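Local structure of Plm1 (Streptomyces sp. HK803, 4HXY) at residues 11-15 with 166-170; 24-30 with 41-47; 37-41 with 140-144; 157-161 with 425-429. The protein probably reduces the beta-keto group of a polyketide intermediate with NADPH, as the ketoreductase domain of the first module of the phoslactomycin synthase. All coordinates share one frame; numbering follows the deposited sequence.

Interaction 1 of 4, residues 11-15 with 166-170; sequences TWRQL and GQLWA
Arg13 and Ala170 form an antiparallel hydrogen-bonded pair, Arg13 N to Ala170 O and Ala170 N to Arg13 O both measuring 2.8 Å. One step on, Gln14 and Trp169 make the non-hydrogen-bonded pair, and beyond it Leu15 N donates to Leu168 O. Water 1 links Leu15 O to Leu168 N.

Gln14 lies along one face of Trp169: its CB sits 3.6 Å from the centroid of the six-membered ring, nearly on the ring normal. With CG anti to the backbone N (chi1 -165°) and the chain extended, the amide continues over CZ2, tilted 18° from the indole. Gln14 NE2 donates to Gln167 OE1 (2.7 Å) on a lone pair in the carbonyl plane, with a bent 133° at hydrogen; the two amides stand perpendicular. Trp12 adds CB against Trp169 CE3 at 3.7 Å, while its NE1 bonds Glu10.

On the face of Arg13 and Ala170, Leu15 CD2 meets Ala170 CB at 4.0 Å.

Strand 6-14, which also pairs with strand 408-412, thus joins strand 167-175 in what is probably the ketoreductase's Rossmann-like structural half. Backbone bonds set the register; the CH-pi contact of Gln14 CB and the Gln167 bond restrict how that polar chain turns.

Interaction 2 of 4, residues 24-30 with 41-47; sequences VPGNWLL and LFDDPLT
Val24 and Leu41 meet through a nearly straight bond from Val24 N to Leu41 O (2.9 Å), and further along the backbones Leu29 and Leu46 form a single bridge, with Leu46 N giving to Trp28 O (2.7 Å) and Leu30 N to Leu46 O. Between these bonds waters 2, 3 and 4 bridge Gly26 O to backbone atoms of Asp43.

Phe42 CE1 lies over one face of the Trp28 indole, 3.5 Å from Trp28 CG, with the ring planes inclined at 41°. Leu30 CD1 sits above a face of Phe42, 4.2 Å from the ring centroid, and Val24 CB approaches Phe42 CE1 at 3.7 Å. Trp28 has CG beside its backbone N (chi1 -78°), a turn that presents the indole face to Phe42 CE1 and lets NE1 bond Pro25 O. Leu30 CD2 packs on Pro45 CB at 3.6 Å, and Leu46 CG lies against Asn27 OD1.

Asp43 is salt-bridged to Arg23. In this probably Rossmann-like structural half of the ketoreductase, strand 59-63 runs parallel beside strand 28-32, Leu61 touches both Leu30 and Phe42, and Val24 and Leu41 rest on helix 137-148.

Interaction 3 of 4, residues 37-41 with 140-144; sequences ALGSL and RRALA
Arg140 reaches across from helix 137-148 to the last residues of the short helix 36-39 and the turn that follows, where the parallel, neighbouring strands 28-32, 59-63, 85-90 and 125-131 are consistent with the truncated Rossmann-like structural subdomain of polyketide ketoreductases. Its side chain and that of Leu41 slide past each other in opposite directions, so that Leu41 CD2 comes over one face of the guanidinium, 3.6 Å from Arg140 NH2. The polar partners come in at the edge of the same group. Arg140 NE donates to Ala37 O at 2.8 Å, in the carbonyl plane, and Arg140 NH2 donates to Ser40 OG at 2.9 Å; each acceptor is a little tilted from the guanidinium plane. The bend of the arginine at chi3 (88°) swings the group round to meet this carbonyl and hydroxyl. Two neighbouring donors thus fix the rotation of the guanidinium while the leucine methyl packs on its face. A long, weak ion pair to Asp137 involves NH1.

The rest of the contact is aliphatic. Leu38 and Leu143 cross at about a right angle, and Leu143 CD2 also approaches Leu41 CD1. Ile135 touches Ala37, Leu38 and Arg140 from the loop before helix 137-148. A first torsion near 180° (chi1 -177°) extends Leu143 toward helix 36-39, where its CD2 lies 3.7 Å from Leu38 CD2.

Interaction 4 of 4, residues 157-161 with 425-429; sequences GEDQL and RPSPL
Asp159 and Arg425 approach from opposite directions and form a salt bridge, with Arg425 NH2 donating to Asp159 OD2 at 2.9 Å and an almost straight 170° at the hydrogen. The carboxylate and guanidinium are nearly coplanar, 13° apart, and OD2 accepts on its anti lone pair, the one turned from OD1. Arg425 NE adds only a weak, longer bond to the same oxygen. The side chain of Arg425, stretched out from a trans first torsion (chi1 -170°) as far as NE, carries the guanidinium to this carboxylate, and NH1 is bonded beyond it to the carbonyls of Pro122 and Trp125.

Water 8 spans the bridge: it donates to Asp159 OD2 (2.6 Å) and to Pro426 O, and accepts from Arg425 NE at 3.0 Å. Asp159 OD1 accepts a hydrogen bond from water 7, whose further bond from Leu429 N is weak.

The contact ties the chain after helix 414-421 to the loop leading into strand 160-164, which pairs with strand 125-131 on one side and strand 167-175 on the other. These strands probably belong to the Rossmann-like structural subdomain of the ketoreductase.

Van der Waals contacts centre on Pro428. Its CG lies 3.6 Å from Glu158 OE1 and 3.7 Å from Gly157 O, the glutamate and the proline ring sliding past each other. Glu158 OE2 is salt-bridged to Arg172, and Gln160 OE1 bonds Arg171.

Interactions 1 and 4 adjoin one another: strands 160-164 and 167-175 are neighbours, and Ala170 and Leu15 pack on Glu158 and Leu161. Their chemistry differs, however. Interaction 1 is partly buried strand pairing with an indole face, whereas interaction 4 is a surface contact of salt bridge, waters and a proline. Interactions 2 and 3 share Leu41 and also touch through Val24 and Ala144, uniting strand 28-32 and helix 36-39 with helix 137-148; both are partly buried, one centred on aromatic packing and the other on an arginine bonded to a backbone carbonyl and a serine. Interactions 2 and 4 remain apart, their nearest atoms about 12 Å from each other.

Interaction 1 of 4, residues 11-15 with 166-170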
loop_
_atom_site.group_PDB
_atom_site.type_symbol
_atom_site.label_atom_id
_atom_site.label_comp_id
_atom_site.label_asym_id
_atom_site.label_seq_id
_atom_site.Cartn_x
_atom_site.Cartn_y
_atom_site.Cartn_z
ATOM N N THR A 11 -8.517 -8.966 6.440
ATOM C CA THR A 11 -9.766 -9.693 6.283
ATOM C C THR A 11 -10.915 -8.737 6.633
ATOM O O THR A 11 -10.677 -7.592 7.018
ATOM C CB THR A 11 -9.791 -10.987 7.142
ATOM O OG1 THR A 11 -10.917 -11.787 6.766
ATOM C CG2 THR A 11 -9.877 -10.645 8.632
ATOM N N TRP A 12 -12.155 -9.183 6.459
ATOM C CA TRP A 12 -13.324 -8.333 6.634
ATOM C C TRP A 12 -14.369 -9.067 7.449
ATOM O O TRP A 12 -14.573 -10.282 7.263
ATOM C CB TRP A 12 -13.900 -7.887 5.286
ATOM C CG TRP A 12 -12.951 -7.019 4.538
ATOM C CD1 TRP A 12 -11.872 -7.433 3.787
ATOM C CD2 TRP A 12 -12.943 -5.589 4.483
ATOM N NE1 TRP A 12 -11.204 -6.351 3.285
ATOM C CE2 TRP A 12 -11.836 -5.208 3.691
ATOM C CE3 TRP A 12 -13.760 -4.596 5.018
ATOM C CZ2 TRP A 12 -11.537 -3.873 3.421
ATOM C CZ3 TRP A 12 -13.473 -3.264 4.731
ATOM C CH2 TRP A 12 -12.362 -2.923 3.941
ATOM N N ARG A 13 -14.961 -8.337 8.386
ATOM C CA ARG A 13 -16.011 -8.838 9.275
ATOM C C ARG A 13 -17.323 -8.226 8.853
ATOM O O ARG A 13 -17.459 -6.993 8.804
ATOM C CB ARG A 13 -15.696 -8.441 10.714
ATOM C CG ARG A 13 -16.846 -8.516 11.717
ATOM C CD ARG A 13 -17.303 -9.935 11.960
ATOM N NE ARG A 13 -18.456 -9.983 12.862
ATOM C CZ ARG A 13 -19.094 -11.103 13.187
ATOM N NH1 ARG A 13 -18.672 -12.264 12.704
ATOM N NH2 ARG A 13 -20.147 -11.064 14.009
ATOM N N GLN A 14 -18.308 -9.074 8.579
ATOM C CA GLN A 14 -19.630 -8.574 8.245
ATOM C C GLN A 14 -20.302 -8.094 9.529
ATOM O O GLN A 14 -20.410 -8.861 10.497
ATOM C CB GLN A 14 -20.451 -9.673 7.568
ATOM C CG GLN A 14 -21.686 -9.133 6.873
ATOM C CD GLN A 14 -22.542 -10.220 6.253
ATOM O OE1 GLN A 14 -22.118 -11.367 6.128
ATOM N NE2 GLN A 14 -23.758 -9.857 5.861
ATOM N N LEU A 15 -20.740 -6.834 9.556
ATOM C CA LEU A 15 -21.384 -6.263 10.743
ATOM C C LEU A 15 -22.860 -6.629 10.722
ATOM O O LEU A 15 -23.433 -6.758 9.660
ATOM C CB LEU A 15 -21.195 -4.746 10.808
ATOM C CG LEU A 15 -19.724 -4.301 10.849
ATOM C CD1 LEU A 15 -19.587 -2.797 10.922
ATOM C CD2 LEU A 15 -18.992 -4.947 12.013
ATOM N N GLY A 166 -25.521 -4.062 -0.013
ATOM C CA GLY A 166 -26.256 -3.418 1.067
ATOM C C GLY A 166 -25.844 -3.758 2.495
ATOM O O GLY A 166 -26.470 -3.295 3.436
ATOM N N GLN A 167 -24.795 -4.558 2.661
ATOM C CA GLN A 167 -24.304 -4.926 3.985
ATOM C C GLN A 167 -23.005 -4.193 4.265
ATOM O O GLN A 167 -22.239 -3.938 3.343
ATOM C CB GLN A 167 -24.035 -6.425 4.052
ATOM C CG GLN A 167 -25.264 -7.283 3.820
ATOM C CD GLN A 167 -26.114 -7.348 5.057
ATOM O OE1 GLN A 167 -25.789 -8.075 6.001
ATOM N NE2 GLN A 167 -27.189 -6.566 5.083
ATOM N N LEU A 168 -22.765 -3.908 5.539
ATOM C CA LEU A 168 -21.520 -3.275 6.002
ATOM C C LEU A 168 -20.495 -4.301 6.440
ATOM O O LEU A 168 -20.802 -5.209 7.228
ATOM C CB LEU A 168 -21.773 -2.352 7.196
ATOM C CG LEU A 168 -21.902 -0.842 7.021
ATOM C CD1 LEU A 168 -21.773 -0.213 8.406
ATOM C CD2 LEU A 168 -20.883 -0.226 6.068
ATOM N N TRP A 169 -19.264 -4.107 5.980
ATOM C CA TRP A 169 -18.133 -4.957 6.333
ATOM C C TRP A 169 -17.047 -4.070 6.924
ATOM O O TRP A 169 -16.851 -2.955 6.455
ATOM C CB TRP A 169 -17.570 -5.661 5.106
ATOM C CG TRP A 169 -18.491 -6.674 4.494
ATOM C CD1 TRP A 169 -19.595 -6.431 3.744
ATOM C CD2 TRP A 169 -18.368 -8.100 4.583
ATOM N NE1 TRP A 169 -20.187 -7.616 3.370
ATOM C CE2 TRP A 169 -19.439 -8.655 3.856
ATOM C CE3 TRP A 169 -17.458 -8.958 5.207
ATOM C CZ2 TRP A 169 -19.639 -10.033 3.754
ATOM C CZ3 TRP A 169 -17.625 -10.316 5.072
ATOM C CH2 TRP A 169 -18.724 -10.845 4.363
ATOM N N ALA A 170 -16.367 -4.568 7.955
ATOM C CA ALA A 170 -15.311 -3.816 8.647
ATOM C C ALA A 170 -13.970 -4.500 8.503
ATOM O O ALA A 170 -13.865 -5.733 8.639
ATOM C CB ALA A 170 -15.662 -3.639 10.133
HETATM O O HOH W 1 -24.542 -5.141 7.505
#

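Interaction 2 of 4, residues 24-30 with 41-47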
loop_
_atom_site.group_PDB
_atom_site.type_symbol
_atom_site.label_atom_id
_atom_site.label_comp_id
_atom_site.label_asym_id
_atom_site.label_seq_id
_atom_site.Cartn_x
_atom_site.Cartn_y
_atom_site.Cartn_z
ATOM N N VAL A 24 -29.281 12.000 5.806
ATOM C CA VAL A 24 -28.277 12.361 6.810
ATOM C C VAL A 24 -28.588 13.778 7.270
ATOM O O VAL A 24 -28.511 14.713 6.483
ATOM C CB VAL A 24 -26.837 12.303 6.245
ATOM C CG1 VAL A 24 -25.834 12.630 7.335
ATOM C CG2 VAL A 24 -26.548 10.935 5.640
ATOM N N PRO A 25 -28.968 13.943 8.545
ATOM C CA PRO A 25 -29.335 15.282 8.968
ATOM C C PRO A 25 -28.129 16.160 9.201
ATOM O O PRO A 25 -27.044 15.653 9.515
ATOM C CB PRO A 25 -30.054 15.040 10.296
ATOM C CG PRO A 25 -29.400 13.836 10.848
ATOM C CD PRO A 25 -29.051 12.973 9.650
ATOM N N GLY A 26 -28.341 17.464 9.067
ATOM C CA GLY A 26 -27.366 18.463 9.480
ATOM C C GLY A 26 -26.815 19.264 8.316
ATOM O O GLY A 26 -27.291 19.174 7.179
ATOM N N ASN A 27 -25.789 20.045 8.623
ATOM C CA ASN A 27 -25.156 20.949 7.692
ATOM C C ASN A 27 -23.811 20.336 7.292
ATOM O O ASN A 27 -22.833 20.485 8.014
ATOM C CB ASN A 27 -24.953 22.287 8.399
ATOM C CG ASN A 27 -24.399 23.372 7.502
ATOM O OD1 ASN A 27 -24.464 23.301 6.268
ATOM N ND2 ASN A 27 -23.851 24.411 8.133
ATOM N N TRP A 28 -23.775 19.641 6.154
ATOM C CA TRP A 28 -22.576 18.913 5.742
ATOM C C TRP A 28 -21.820 19.628 4.649
ATOM O O TRP A 28 -22.414 20.289 3.803
ATOM C CB TRP A 28 -22.903 17.461 5.329
ATOM C CG TRP A 28 -23.116 16.574 6.507
ATOM C CD1 TRP A 28 -24.132 16.656 7.424
ATOM C CD2 TRP A 28 -22.306 15.465 6.904
ATOM N NE1 TRP A 28 -23.993 15.672 8.375
ATOM C CE2 TRP A 28 -22.874 14.931 8.081
ATOM C CE3 TRP A 28 -21.150 14.863 6.375
ATOM C CZ2 TRP A 28 -22.337 13.824 8.727
ATOM C CZ3 TRP A 28 -20.615 13.788 7.028
ATOM C CH2 TRP A 28 -21.207 13.276 8.195
ATOM N N LEU A 29 -20.506 19.452 4.663
ATOM C CA LEU A 29 -19.617 19.997 3.656
ATOM C C LEU A 29 -19.191 18.844 2.736
ATOM O O LEU A 29 -18.731 17.829 3.201
ATOM C CB LEU A 29 -18.387 20.605 4.316
ATOM C CG LEU A 29 -17.234 20.990 3.396
ATOM C CD1 LEU A 29 -17.635 22.145 2.505
ATOM C CD2 LEU A 29 -16.039 21.339 4.223
ATOM N N LEU A 30 -19.377 19.017 1.438
ATOM C CA LEU A 30 -19.057 17.968 0.492
ATOM C C LEU A 30 -17.857 18.421 -0.311
ATOM O O LEU A 30 -17.881 19.485 -0.890
ATOM C CB LEU A 30 -20.259 17.702 -0.420
ATOM C CG LEU A 30 -21.323 16.724 0.064
ATOM C CD1 LEU A 30 -21.487 16.666 1.553
ATOM C CD2 LEU A 30 -22.626 16.900 -0.653
ATOM N N LEU A 41 -28.533 12.793 -0.131
ATOM C CA LEU A 41 -28.751 12.397 1.258
ATOM C C LEU A 41 -28.816 13.603 2.197
ATOM O O LEU A 41 -29.312 13.490 3.319
ATOM C CB LEU A 41 -27.646 11.449 1.731
ATOM C CG LEU A 41 -27.686 10.026 1.170
ATOM C CD1 LEU A 41 -26.404 9.290 1.535
ATOM C CD2 LEU A 41 -28.901 9.263 1.703
ATOM N N PHE A 42 -28.305 14.736 1.720
ATOM C CA PHE A 42 -28.093 15.927 2.516
ATOM C C PHE A 42 -29.035 17.026 2.066
ATOM O O PHE A 42 -29.279 17.201 0.876
ATOM C CB PHE A 42 -26.654 16.420 2.351
ATOM C CG PHE A 42 -25.635 15.369 2.651
ATOM C CD1 PHE A 42 -25.232 15.146 3.956
ATOM C CD2 PHE A 42 -25.097 14.586 1.639
ATOM C CE1 PHE A 42 -24.320 14.147 4.244
ATOM C CE2 PHE A 42 -24.170 13.606 1.921
ATOM C CZ PHE A 42 -23.773 13.388 3.217
ATOM N N ASP A 43 -29.571 17.761 3.031
ATOM C CA ASP A 43 -30.365 18.928 2.715
ATOM C C ASP A 43 -29.406 20.112 2.675
ATOM O O ASP A 43 -28.703 20.382 3.648
ATOM C CB ASP A 43 -31.469 19.131 3.764
ATOM C CG ASP A 43 -32.605 18.117 3.631
ATOM O OD1 ASP A 43 -32.789 17.525 2.540
ATOM O OD2 ASP A 43 -33.328 17.903 4.622
ATOM N N ASP A 44 -29.372 20.784 1.535
ATOM C CA ASP A 44 -28.606 21.997 1.340
ATOM C C ASP A 44 -27.136 21.898 1.763
ATOM O O ASP A 44 -26.632 22.754 2.494
ATOM C CB ASP A 44 -29.313 23.141 2.072
ATOM C CG ASP A 44 -30.761 23.294 1.620
ATOM O OD1 ASP A 44 -31.677 22.886 2.361
ATOM O OD2 ASP A 44 -30.964 23.796 0.500
ATOM N N PRO A 45 -26.436 20.867 1.267
ATOM C CA PRO A 45 -25.031 20.712 1.636
ATOM C C PRO A 45 -24.150 21.829 1.113
ATOM O O PRO A 45 -24.456 22.448 0.089
ATOM C CB PRO A 45 -24.645 19.383 0.977
ATOM C CG PRO A 45 -25.535 19.270 -0.213
ATOM C CD PRO A 45 -26.855 19.887 0.244
ATOM N N LEU A 46 -23.049 22.068 1.820
ATOM C CA LEU A 46 -22.052 23.062 1.437
ATOM C C LEU A 46 -21.030 22.474 0.463
ATOM O O LEU A 46 -20.872 21.267 0.385
ATOM C CB LEU A 46 -21.300 23.559 2.667
ATOM C CG LEU A 46 -22.100 24.081 3.858
ATOM C CD1 LEU A 46 -21.192 24.440 5.026
ATOM C CD2 LEU A 46 -22.943 25.299 3.428
ATOM N N THR A 47 -20.358 23.346 -0.273
ATOM C CA THR A 47 -19.193 22.982 -1.095
ATOM C C THR A 47 -18.012 23.834 -0.658
ATOM O O THR A 47 -18.162 24.751 0.162
ATOM C CB THR A 47 -19.437 23.242 -2.606
ATOM O OG1 THR A 47 -19.564 24.655 -2.828
ATOM C CG2 THR A 47 -20.675 22.536 -3.103
HETATM O O HOH W 2 -28.784 17.316 5.771
HETATM O O HOH W 3 -26.131 19.277 4.609
HETATM O O HOH W 4 -29.513 20.876 6.265
HETATM O O HOH W 5 -26.588 23.916 4.854
#

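Interaction 3 of 4, residues 37-41 with 140-144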
loop_
_atom_site.group_PDB
_atom_site.type_symbol
_atom_site.label_atom_id
_atom_site.label_comp_id
_atom_site.label_asym_id
_atom_site.label_seq_id
_atom_site.Cartn_x
_atom_site.Cartn_y
_atom_site.Cartn_z
ATOM N N ALA A 37 -26.157 10.697 -6.400
ATOM C CA ALA A 37 -26.923 9.763 -5.560
ATOM C C ALA A 37 -26.547 9.844 -4.080
ATOM O O ALA A 37 -27.319 9.412 -3.223
ATOM C CB ALA A 37 -26.768 8.334 -6.048
ATOM N N LEU A 38 -25.361 10.363 -3.783
ATOM C CA LEU A 38 -24.997 10.651 -2.386
ATOM C C LEU A 38 -25.274 12.095 -1.948
ATOM O O LEU A 38 -25.648 12.316 -0.795
ATOM C CB LEU A 38 -23.532 10.312 -2.132
ATOM C CG LEU A 38 -23.150 8.860 -2.375
ATOM C CD1 LEU A 38 -21.667 8.649 -2.021
ATOM C CD2 LEU A 38 -24.014 7.863 -1.624
ATOM N N GLY A 39 -25.070 13.072 -2.826
ATOM C CA GLY A 39 -25.353 14.467 -2.490
ATOM C C GLY A 39 -26.793 14.651 -2.022
ATOM O O GLY A 39 -27.097 15.531 -1.201
ATOM N N SER A 40 -27.681 13.813 -2.557
ATOM C CA SER A 40 -29.112 13.886 -2.251
ATOM C C SER A 40 -29.486 13.367 -0.864
ATOM O O SER A 40 -30.647 13.491 -0.454
ATOM C CB SER A 40 -29.914 13.152 -3.327
ATOM O OG SER A 40 -29.629 11.759 -3.315
ATOM N N LEU A 41 -28.533 12.793 -0.131
ATOM C CA LEU A 41 -28.751 12.397 1.258
ATOM C C LEU A 41 -28.816 13.603 2.197
ATOM O O LEU A 41 -29.312 13.490 3.319
ATOM C CB LEU A 41 -27.646 11.449 1.731
ATOM C CG LEU A 41 -27.686 10.026 1.170
ATOM C CD1 LEU A 41 -26.404 9.290 1.535
ATOM C CD2 LEU A 41 -28.901 9.263 1.703
ATOM N N ARG A 140 -27.117 3.794 -0.663
ATOM C CA ARG A 140 -27.431 5.076 -0.030
ATOM C C ARG A 140 -27.759 4.936 1.455
ATOM O O ARG A 140 -27.294 5.722 2.270
ATOM C CB ARG A 140 -28.601 5.743 -0.729
ATOM C CG ARG A 140 -28.242 6.329 -2.048
ATOM C CD ARG A 140 -29.470 6.920 -2.710
ATOM N NE ARG A 140 -29.715 8.309 -2.328
ATOM C CZ ARG A 140 -30.656 8.723 -1.479
ATOM N NH1 ARG A 140 -31.467 7.866 -0.866
ATOM N NH2 ARG A 140 -30.789 10.018 -1.236
ATOM N N ARG A 141 -28.559 3.928 1.805
ATOM C CA ARG A 141 -29.000 3.747 3.186
ATOM C C ARG A 141 -27.910 3.232 4.111
ATOM O O ARG A 141 -27.868 3.607 5.287
ATOM C CB ARG A 141 -30.219 2.814 3.257
ATOM C CG ARG A 141 -31.478 3.376 2.630
ATOM C CD ARG A 141 -32.702 2.547 3.065
ATOM N NE ARG A 141 -32.519 1.122 2.760
ATOM C CZ ARG A 141 -32.854 0.529 1.609
ATOM N NH1 ARG A 141 -33.430 1.212 0.612
ATOM N NH2 ARG A 141 -32.618 -0.772 1.451
ATOM N N ALA A 142 -27.038 2.387 3.583
ATOM C CA ALA A 142 -25.918 1.897 4.343
ATOM C C ALA A 142 -24.981 3.057 4.688
ATOM O O ALA A 142 -24.494 3.139 5.793
ATOM C CB ALA A 142 -25.178 0.801 3.576
ATOM N N LEU A 143 -24.727 3.933 3.724
ATOM C CA LEU A 143 -23.881 5.098 3.981
ATOM C C LEU A 143 -24.523 6.077 4.962
ATOM O O LEU A 143 -23.890 6.596 5.844
ATOM C CB LEU A 143 -23.525 5.842 2.694
ATOM C CG LEU A 143 -22.583 7.018 2.968
ATOM C CD1 LEU A 143 -21.238 6.540 3.460
ATOM C CD2 LEU A 143 -22.403 7.830 1.762
ATOM N N ALA A 144 -25.809 6.313 4.797
ATOM C CA ALA A 144 -26.498 7.255 5.666
ATOM C C ALA A 144 -26.476 6.791 7.110
ATOM O O ALA A 144 -26.219 7.570 8.003
ATOM C CB ALA A 144 -27.912 7.454 5.193
#

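Interaction 4 of 4, residues 157-161 with 425-429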
loop_
_atom_site.group_PDB
_atom_site.type_symbol
_atom_site.label_atom_id
_atom_site.label_comp_id
_atom_site.label_asym_id
_atom_site.label_seq_id
_atom_site.Cartn_x
_atom_site.Cartn_y
_atom_site.Cartn_z
ATOM N N GLY A 157 -17.761 2.842 16.354
ATOM C CA GLY A 157 -16.317 3.092 16.369
ATOM C C GLY A 157 -15.585 2.568 15.132
ATOM O O GLY A 157 -14.359 2.653 15.048
ATOM N N GLU A 158 -16.317 2.003 14.182
ATOM C CA GLU A 158 -15.671 1.462 12.992
ATOM C C GLU A 158 -15.283 2.625 12.081
ATOM O O GLU A 158 -16.048 3.589 11.957
ATOM C CB GLU A 158 -16.617 0.484 12.283
ATOM C CG GLU A 158 -17.028 -0.741 13.137
ATOM C CD GLU A 158 -15.884 -1.682 13.457
ATOM O OE1 GLU A 158 -14.820 -1.615 12.796
ATOM O OE2 GLU A 158 -16.051 -2.525 14.364
ATOM N N ASP A 159 -14.093 2.556 11.473
ATOM C CA ASP A 159 -13.615 3.631 10.596
ATOM C C ASP A 159 -12.992 3.142 9.280
ATOM O O ASP A 159 -12.474 3.949 8.511
ATOM C CB ASP A 159 -12.613 4.510 11.362
ATOM C CG ASP A 159 -11.351 3.741 11.803
ATOM O OD1 ASP A 159 -11.277 2.498 11.619
ATOM O OD2 ASP A 159 -10.428 4.415 12.320
ATOM N N GLN A 160 -13.038 1.832 9.042
ATOM C CA GLN A 160 -12.579 1.242 7.777
ATOM C C GLN A 160 -13.650 0.265 7.314
ATOM O O GLN A 160 -13.664 -0.911 7.699
ATOM C CB GLN A 160 -11.210 0.582 7.927
ATOM C CG GLN A 160 -10.122 1.620 8.255
ATOM C CD GLN A 160 -8.729 1.052 8.363
ATOM O OE1 GLN A 160 -8.303 0.273 7.519
ATOM N NE2 GLN A 160 -7.976 1.509 9.361
ATOM N N LEU A 161 -14.534 0.769 6.470
ATOM C CA LEU A 161 -15.773 0.074 6.131
ATOM C C LEU A 161 -15.932 -0.110 4.635
ATOM O O LEU A 161 -15.427 0.685 3.820
ATOM C CB LEU A 161 -16.971 0.870 6.668
ATOM C CG LEU A 161 -17.050 1.000 8.192
ATOM C CD1 LEU A 161 -18.015 2.085 8.564
ATOM C CD2 LEU A 161 -17.440 -0.357 8.825
ATOM N N ARG A 425 -5.658 7.253 19.384
ATOM C CA ARG A 425 -6.872 6.864 18.687
ATOM C C ARG A 425 -7.112 5.373 18.719
ATOM O O ARG A 425 -6.216 4.612 18.351
ATOM C CB ARG A 425 -6.801 7.242 17.251
ATOM C CG ARG A 425 -8.179 7.064 16.545
ATOM C CD ARG A 425 -8.058 7.468 15.138
ATOM N NE ARG A 425 -9.135 6.990 14.268
ATOM C CZ ARG A 425 -10.135 7.726 13.804
ATOM N NH1 ARG A 425 -10.250 9.014 14.107
ATOM N NH2 ARG A 425 -11.007 7.180 12.962
ATOM N N PRO A 426 -8.326 4.947 19.108
ATOM C CA PRO A 426 -8.597 3.525 19.148
ATOM C C PRO A 426 -8.613 2.930 17.740
ATOM O O PRO A 426 -8.859 3.655 16.781
ATOM C CB PRO A 426 -9.989 3.434 19.779
ATOM C CG PRO A 426 -10.311 4.766 20.246
ATOM C CD PRO A 426 -9.502 5.735 19.523
ATOM N N SER A 427 -8.303 1.640 17.645
ATOM C CA SER A 427 -8.221 0.923 16.370
ATOM C C SER A 427 -8.939 -0.419 16.410
ATOM O O SER A 427 -8.399 -1.391 16.933
ATOM C CB SER A 427 -6.775 0.639 15.997
ATOM O OG SER A 427 -6.745 -0.161 14.800
ATOM N N PRO A 428 -10.134 -0.495 15.825
ATOM C CA PRO A 428 -10.776 -1.810 15.771
ATOM C C PRO A 428 -10.090 -2.785 14.802
ATOM O O PRO A 428 -10.414 -3.966 14.801
ATOM C CB PRO A 428 -12.195 -1.482 15.320
ATOM C CG PRO A 428 -12.089 -0.204 14.606
ATOM C CD PRO A 428 -10.995 0.571 15.299
ATOM N N LEU A 429 -9.155 -2.276 13.992
ATOM C CA LEU A 429 -8.411 -3.103 13.039
ATOM C C LEU A 429 -7.713 -4.287 13.705
ATOM O O LEU A 429 -7.626 -5.361 13.102
ATOM C CB LEU A 429 -7.379 -2.232 12.309
ATOM C CG LEU A 429 -6.574 -2.903 11.198
ATOM C CD1 LEU A 429 -7.440 -3.216 9.977
ATOM C CD2 LEU A 429 -5.392 -2.024 10.802
HETATM O O HOH W 6 -11.713 4.600 15.791
HETATM O O HOH W 7 -9.354 0.663 12.308
HETATM O O HOH W 8 -8.637 3.989 14.163
#